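Local atomic coordinates of putative pyridoxal phosphate-dependent transferase (PDB entry 4DQ6), a protein that binds pyridoxal-5'-phosphate and is a putative transferase of the class I and II aminotransferase family. Residues I158-N172 and L189-D203. Numbering follows the deposited sequence. Where two conformers were deposited one is given.
Sequences IENKIKDVKLFILCN and LGDICLKHNVKIISD. With PLP (pyridoxal-5'-phosphate), chain C.
Leu189 lays CD1 over one face of the Phe168 ring, 4.0 Å from the centroid and displaced from the ring centre. Its CD2 meets Leu170 CD1 at 3.7 Å. Cys193 SG reaches the same ring obliquely. The Phe168 side chain leaves the strand on the sheet face that helix 183-195 covers, and with CG anti to the backbone N (chi1 -174°) the ring extends to Leu189. Just past the end of this helix, the His196 ring is covered on one face by Ile162 CG2, 3.4 Å from the ring centroid and almost on the ring normal. His196 NE2 also donates to Glu159 OE1 at 3.2 Å, on the syn side but 35° out of the carboxylate plane, and the bond is bent. The carboxylate stands steeply to the ring, at 76°.

Strand 165-171, helix 183-195 and strand 199-203 form a beta-alpha-beta unit of the large PLP-binding domain. The two strands pair in parallel. Phe168 N bonds Lys199 O at 2.9 Å, and Leu170 N bonds Ile201 O. A Schellman motif with Asn197 as C-prime residue ends the helix before the second strand.

At the C-terminal ends of the strands, Asp203 OD2 lies 2.5 Å from PLP N1. Cys171 SG is 3.5 Å from PLP C2A. Asp203 OD1 accepts from Ile205 N, a bond that would help fix the carboxylate's rotation beside the pyridine nitrogen.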
loop_
_atom_site.group_PDB
_atom_site.type_symbol
_atom_site.label_atom_id
_atom_site.label_comp_id
_atom_site.label_asym_id
_atom_site.label_seq_id
_atom_site.Cartn_x
_atom_site.Cartn_y
_atom_site.Cartn_z
ATOM N N ILE A 158 6.712 33.984 -7.547
ATOM C CA ILE A 158 5.503 33.150 -7.692
ATOM C C ILE A 158 4.548 33.835 -8.669
ATOM O O ILE A 158 4.114 33.236 -9.671
ATOM C CB ILE A 158 4.752 33.006 -6.384
ATOM C CG1 ILE A 158 5.585 32.165 -5.397
ATOM C CG2 ILE A 158 3.447 32.282 -6.597
ATOM C CD1 ILE A 158 5.010 32.038 -3.976
ATOM N N GLU A 159 4.259 35.109 -8.404
ATOM C CA GLU A 159 3.428 35.927 -9.318
ATOM C C GLU A 159 3.955 35.945 -10.746
ATOM O O GLU A 159 3.164 35.797 -11.729
ATOM C CB GLU A 159 3.382 37.364 -8.798
ATOM C CG GLU A 159 2.347 37.608 -7.724
ATOM C CD GLU A 159 0.935 37.790 -8.281
ATOM O OE1 GLU A 159 0.717 37.661 -9.501
ATOM O OE2 GLU A 159 0.030 38.054 -7.465
ATOM N N ASN A 160 5.266 36.098 -10.882
ATOM C CA ASN A 160 5.906 36.211 -12.194
ATOM C C ASN A 160 5.805 34.915 -13.016
ATOM O O ASN A 160 5.839 34.924 -14.235
ATOM C CB ASN A 160 7.381 36.557 -12.024
ATOM C CG ASN A 160 7.638 38.060 -12.016
ATOM O OD1 ASN A 160 6.693 38.838 -11.893
ATOM N ND2 ASN A 160 8.907 38.468 -12.033
ATOM N N LYS A 161 5.704 33.790 -12.317
ATOM C CA LYS A 161 5.713 32.467 -12.942
ATOM C C LYS A 161 4.350 31.764 -12.915
ATOM O O LYS A 161 4.265 30.616 -13.353
ATOM C CB LYS A 161 6.768 31.561 -12.277
ATOM C CG LYS A 161 8.212 32.012 -12.374
ATOM C CD LYS A 161 9.157 31.061 -11.645
ATOM C CE LYS A 161 10.592 31.527 -11.682
ATOM N NZ LYS A 161 11.431 30.961 -10.585
ATOM N N ILE A 162 3.295 32.451 -12.459
ATOM C CA ILE A 162 1.977 31.837 -12.189
ATOM C C ILE A 162 1.158 31.514 -13.440
ATOM O O ILE A 162 0.288 30.624 -13.392
ATOM C CB ILE A 162 1.108 32.724 -11.256
ATOM C CG1 ILE A 162 0.124 31.884 -10.439
ATOM C CG2 ILE A 162 0.313 33.756 -12.033
ATOM C CD1 ILE A 162 0.735 30.963 -9.421
ATOM N N LYS A 163 1.402 32.223 -14.534
ATOM C CA LYS A 163 0.477 32.069 -15.678
ATOM C C LYS A 163 0.352 30.601 -16.134
ATOM O O LYS A 163 1.350 29.942 -16.526
ATOM C CB LYS A 163 0.839 32.966 -16.869
ATOM C CG LYS A 163 -0.186 32.922 -18.033
ATOM C CD LYS A 163 0.099 33.880 -19.175
ATOM C CE LYS A 163 -0.849 33.555 -20.313
ATOM N NZ LYS A 163 -1.267 34.760 -21.050
ATOM N N ASP A 164 -0.906 30.164 -16.191
ATOM C CA ASP A 164 -1.309 28.793 -16.595
ATOM C C ASP A 164 -0.903 27.672 -15.624
ATOM O O ASP A 164 -1.105 26.540 -15.963
ATOM C CB ASP A 164 -0.820 28.436 -18.004
ATOM C CG ASP A 164 -1.476 29.290 -19.096
ATOM O OD1 ASP A 164 -2.696 29.654 -18.991
ATOM O OD2 ASP A 164 -0.748 29.575 -20.073
ATOM N N VAL A 165 -0.331 27.976 -14.449
ATOM C CA VAL A 165 -0.103 26.967 -13.443
ATOM C C VAL A 165 -1.466 26.481 -12.992
ATOM O O VAL A 165 -2.398 27.275 -12.747
ATOM C CB VAL A 165 0.689 27.589 -12.291
ATOM C CG1 VAL A 165 0.729 26.657 -11.070
ATOM C CG2 VAL A 165 2.095 27.845 -12.731
ATOM N N LYS A 166 -1.583 25.160 -12.808
ATOM C CA LYS A 166 -2.832 24.582 -12.411
ATOM C C LYS A 166 -2.860 24.266 -10.947
ATOM O O LYS A 166 -3.900 24.325 -10.317
ATOM C CB LYS A 166 -3.059 23.311 -13.220
ATOM C CG LYS A 166 -3.075 23.596 -14.723
ATOM C CD LYS A 166 -4.172 24.571 -15.145
ATOM C CE LYS A 166 -4.206 24.827 -16.648
ATOM N NZ LYS A 166 -5.335 25.729 -17.030
ATOM N N LEU A 167 -1.693 23.919 -10.436
ATOM C CA LEU A 167 -1.562 23.411 -9.040
ATOM C C LEU A 167 -0.304 23.970 -8.424
ATOM O O LEU A 167 0.701 24.168 -9.121
ATOM C CB LEU A 167 -1.434 21.828 -8.887
ATOM C CG LEU A 167 -2.565 20.932 -9.383
ATOM C CD1 LEU A 167 -2.219 19.433 -9.271
ATOM C CD2 LEU A 167 -3.820 21.226 -8.560
ATOM N N PHE A 168 -0.359 24.155 -7.096
ATOM C CA PHE A 168 0.766 24.576 -6.299
ATOM C C PHE A 168 0.948 23.571 -5.203
ATOM O O PHE A 168 -0.041 23.301 -4.462
ATOM C CB PHE A 168 0.514 26.008 -5.747
ATOM C CG PHE A 168 1.700 26.601 -5.013
ATOM C CD1 PHE A 168 2.031 26.139 -3.743
ATOM C CD2 PHE A 168 2.480 27.654 -5.595
ATOM C CE1 PHE A 168 3.107 26.697 -3.075
ATOM C CE2 PHE A 168 3.576 28.176 -4.918
ATOM C CZ PHE A 168 3.872 27.686 -3.659
ATOM N N ILE A 169 2.160 23.015 -5.110
ATOM C CA ILE A 169 2.384 22.035 -4.050
ATOM C C ILE A 169 3.202 22.739 -2.944
ATOM O O ILE A 169 4.346 23.160 -3.194
ATOM C CB ILE A 169 3.106 20.738 -4.528
ATOM C CG1 ILE A 169 2.523 20.166 -5.813
ATOM C CG2 ILE A 169 3.098 19.685 -3.385
ATOM C CD1 ILE A 169 3.151 18.863 -6.288
ATOM N N LEU A 170 2.592 22.865 -1.763
ATOM C CA LEU A 170 3.123 23.638 -0.679
ATOM C C LEU A 170 3.613 22.590 0.348
ATOM O O LEU A 170 2.946 21.529 0.609
ATOM C CB LEU A 170 2.044 24.506 -0.020
ATOM C CG LEU A 170 2.249 25.034 1.408
ATOM C CD1 LEU A 170 3.330 26.111 1.342
ATOM C CD2 LEU A 170 0.973 25.589 1.997
ATOM N N CYS A 171 4.806 22.816 0.932
ATOM C CA CYS A 171 5.280 22.030 2.055
ATOM C C CYS A 171 5.185 22.843 3.339
ATOM O O CYS A 171 5.811 23.881 3.427
ATOM C CB CYS A 171 6.732 21.618 1.771
ATOM S SG CYS A 171 7.335 20.196 2.693
ATOM N N ASN A 172 4.409 22.361 4.334
ATOM C CA ASN A 172 4.102 23.125 5.561
ATOM C C ASN A 172 3.923 22.232 6.738
ATOM O O ASN A 172 2.885 21.662 6.858
ATOM C CB ASN A 172 2.806 23.935 5.223
ATOM C CG ASN A 172 2.203 24.726 6.366
ATOM O OD1 ASN A 172 2.913 25.362 7.070
ATOM N ND2 ASN A 172 0.823 24.765 6.455
ATOM N N LEU A 189 0.194 33.740 0.178
ATOM C CA LEU A 189 0.268 32.695 -0.848
ATOM C C LEU A 189 -1.116 32.296 -1.328
ATOM O O LEU A 189 -1.350 32.120 -2.518
ATOM C CB LEU A 189 0.994 31.443 -0.304
ATOM C CG LEU A 189 1.033 30.180 -1.170
ATOM C CD1 LEU A 189 1.755 30.520 -2.506
ATOM C CD2 LEU A 189 1.616 29.029 -0.269
ATOM N N GLY A 190 -2.032 32.068 -0.395
ATOM C CA GLY A 190 -3.307 31.512 -0.770
ATOM C C GLY A 190 -4.109 32.534 -1.561
ATOM O O GLY A 190 -4.893 32.158 -2.403
ATOM N N ASP A 191 -3.887 33.808 -1.268
ATOM C CA ASP A 191 -4.539 34.876 -2.036
ATOM C C ASP A 191 -4.067 34.886 -3.460
ATOM O O ASP A 191 -4.878 35.043 -4.386
ATOM C CB ASP A 191 -4.253 36.222 -1.387
ATOM C CG ASP A 191 -5.106 36.468 -0.186
ATOM O OD1 ASP A 191 -6.087 35.714 0.024
ATOM O OD2 ASP A 191 -4.817 37.456 0.544
ATOM N N ILE A 192 -2.766 34.745 -3.660
ATOM C CA ILE A 192 -2.226 34.633 -5.012
ATOM C C ILE A 192 -2.875 33.477 -5.768
ATOM O O ILE A 192 -3.341 33.591 -6.876
ATOM C CB ILE A 192 -0.683 34.469 -4.992
ATOM C CG1 ILE A 192 -0.027 35.773 -4.512
ATOM C CG2 ILE A 192 -0.152 34.135 -6.385
ATOM C CD1 ILE A 192 1.464 35.646 -4.267
ATOM N N CYS A 193 -2.955 32.332 -5.122
ATOM C CA CYS A 193 -3.433 31.146 -5.806
ATOM C C CYS A 193 -4.929 31.238 -6.100
ATOM O O CYS A 193 -5.353 30.896 -7.210
ATOM C CB CYS A 193 -3.115 29.912 -4.983
ATOM S SG CYS A 193 -1.373 29.466 -4.997
ATOM N N LEU A 194 -5.709 31.705 -5.134
ATOM C CA LEU A 194 -7.150 31.933 -5.366
ATOM C C LEU A 194 -7.327 32.838 -6.572
ATOM O O LEU A 194 -8.192 32.577 -7.439
ATOM C CB LEU A 194 -7.768 32.642 -4.170
ATOM C CG LEU A 194 -8.465 31.884 -3.055
ATOM C CD1 LEU A 194 -8.704 32.784 -1.849
ATOM C CD2 LEU A 194 -9.790 31.351 -3.611
ATOM N N LYS A 195 -6.528 33.905 -6.624
ATOM C CA LYS A 195 -6.686 34.929 -7.655
ATOM C C LYS A 195 -6.502 34.330 -9.039
ATOM O O LYS A 195 -7.199 34.701 -9.993
ATOM C CB LYS A 195 -5.667 36.068 -7.430
ATOM C CG LYS A 195 -5.981 37.407 -8.056
ATOM C CD LYS A 195 -5.276 38.521 -7.274
ATOM C CE LYS A 195 -4.581 39.532 -8.161
ATOM N NZ LYS A 195 -5.586 40.471 -8.764
ATOM N N HIS A 196 -5.563 33.405 -9.164
ATOM C CA HIS A 196 -5.158 32.853 -10.438
ATOM C C HIS A 196 -5.739 31.490 -10.689
ATOM O O HIS A 196 -5.350 30.824 -11.622
ATOM C CB HIS A 196 -3.647 32.814 -10.574
ATOM C CG HIS A 196 -3.015 34.184 -10.725
ATOM N ND1 HIS A 196 -3.039 34.884 -11.896
ATOM C CD2 HIS A 196 -2.367 34.991 -9.793
ATOM C CE1 HIS A 196 -2.399 36.059 -11.710
ATOM N NE2 HIS A 196 -1.975 36.110 -10.421
ATOM N N ASN A 197 -6.710 31.111 -9.879
ATOM C CA ASN A 197 -7.402 29.832 -9.975
ATOM C C ASN A 197 -6.449 28.648 -9.939
ATOM O O ASN A 197 -6.572 27.729 -10.756
ATOM C CB ASN A 197 -8.274 29.760 -11.230
ATOM C CG ASN A 197 -9.349 30.843 -11.266
ATOM O OD1 ASN A 197 -9.277 31.782 -12.069
ATOM N ND2 ASN A 197 -10.366 30.711 -10.402
ATOM N N VAL A 198 -5.525 28.677 -8.973
ATOM C CA VAL A 198 -4.497 27.646 -8.820
ATOM C C VAL A 198 -4.922 26.948 -7.551
ATOM O O VAL A 198 -5.086 27.597 -6.490
ATOM C CB VAL A 198 -3.072 28.174 -8.596
ATOM C CG1 VAL A 198 -2.051 27.066 -8.338
ATOM C CG2 VAL A 198 -2.581 28.974 -9.784
ATOM N N LYS A 199 -5.151 25.642 -7.663
ATOM C CA LYS A 199 -5.469 24.832 -6.522
ATOM C C LYS A 199 -4.184 24.512 -5.735
ATOM O O LYS A 199 -3.169 24.291 -6.322
ATOM C CB LYS A 199 -6.136 23.522 -6.953
ATOM C CG LYS A 199 -6.733 22.753 -5.778
ATOM C CD LYS A 199 -8.216 23.119 -5.575
ATOM C CE LYS A 199 -8.959 22.059 -4.756
ATOM N NZ LYS A 199 -10.455 22.262 -4.708
ATOM N N ILE A 200 -4.296 24.547 -4.432
ATOM C CA ILE A 200 -3.173 24.190 -3.530
ATOM C C ILE A 200 -3.275 22.799 -2.965
ATOM O O ILE A 200 -4.346 22.431 -2.436
ATOM C CB ILE A 200 -3.018 25.177 -2.338
ATOM C CG1 ILE A 200 -2.875 26.619 -2.893
ATOM C CG2 ILE A 200 -1.815 24.756 -1.437
ATOM C CD1 ILE A 200 -2.510 27.652 -1.850
ATOM N N ILE A 201 -2.191 22.020 -3.117
ATOM C CA ILE A 201 -2.074 20.748 -2.416
ATOM C C ILE A 201 -1.037 20.988 -1.319
ATOM O O ILE A 201 0.080 21.335 -1.582
ATOM C CB ILE A 201 -1.595 19.620 -3.320
ATOM C CG1 ILE A 201 -2.634 19.233 -4.379
ATOM C CG2 ILE A 201 -1.298 18.394 -2.453
ATOM C CD1 ILE A 201 -2.093 18.243 -5.392
ATOM N N SER A 202 -1.439 20.884 -0.064
ATOM C CA SER A 202 -0.549 21.213 1.036
ATOM C C SER A 202 -0.092 19.940 1.722
ATOM O O SER A 202 -0.926 19.250 2.345
ATOM C CB SER A 202 -1.270 22.120 2.008
ATOM O OG SER A 202 -0.388 22.605 3.025
ATOM N N ASP A 203 1.215 19.632 1.653
ATOM C CA ASP A 203 1.797 18.513 2.347
ATOM C C ASP A 203 2.184 18.978 3.746
ATOM O O ASP A 203 3.203 19.637 3.947
ATOM C CB ASP A 203 3.014 18.022 1.562
ATOM C CG ASP A 203 3.738 16.879 2.186
ATOM O OD1 ASP A 203 3.431 16.512 3.321
ATOM O OD2 ASP A 203 4.611 16.313 1.503
HETATM N N1 PLP C . 6.223 14.677 2.531
HETATM C C2 PLP C . 7.303 15.266 3.141
HETATM C C2A PLP C . 7.563 16.742 3.144
HETATM C C3 PLP C . 8.276 14.467 3.853
HETATM O O3 PLP C . 9.333 15.028 4.423
HETATM C C4 PLP C . 8.088 13.026 3.913
HETATM C C4A PLP C . 9.096 12.134 4.590
HETATM C C5 PLP C . 6.914 12.480 3.249
HETATM C C6 PLP C . 6.022 13.339 2.567
HETATM C C5A PLP C . 6.692 11.003 3.333
HETATM O O4P PLP C . 5.906 10.700 2.229
HETATM P P PLP C . 5.270 9.210 2.211
HETATM O O1P PLP C . 4.124 9.286 3.158
HETATM O O2P PLP C . 4.926 9.089 0.673
HETATM O O3P PLP C . 6.423 8.324 2.775
HETATM O O HOH W 1 -4.850 28.226 -13.430
HETATM O O HOH W 2 -6.850 24.879 -10.494
#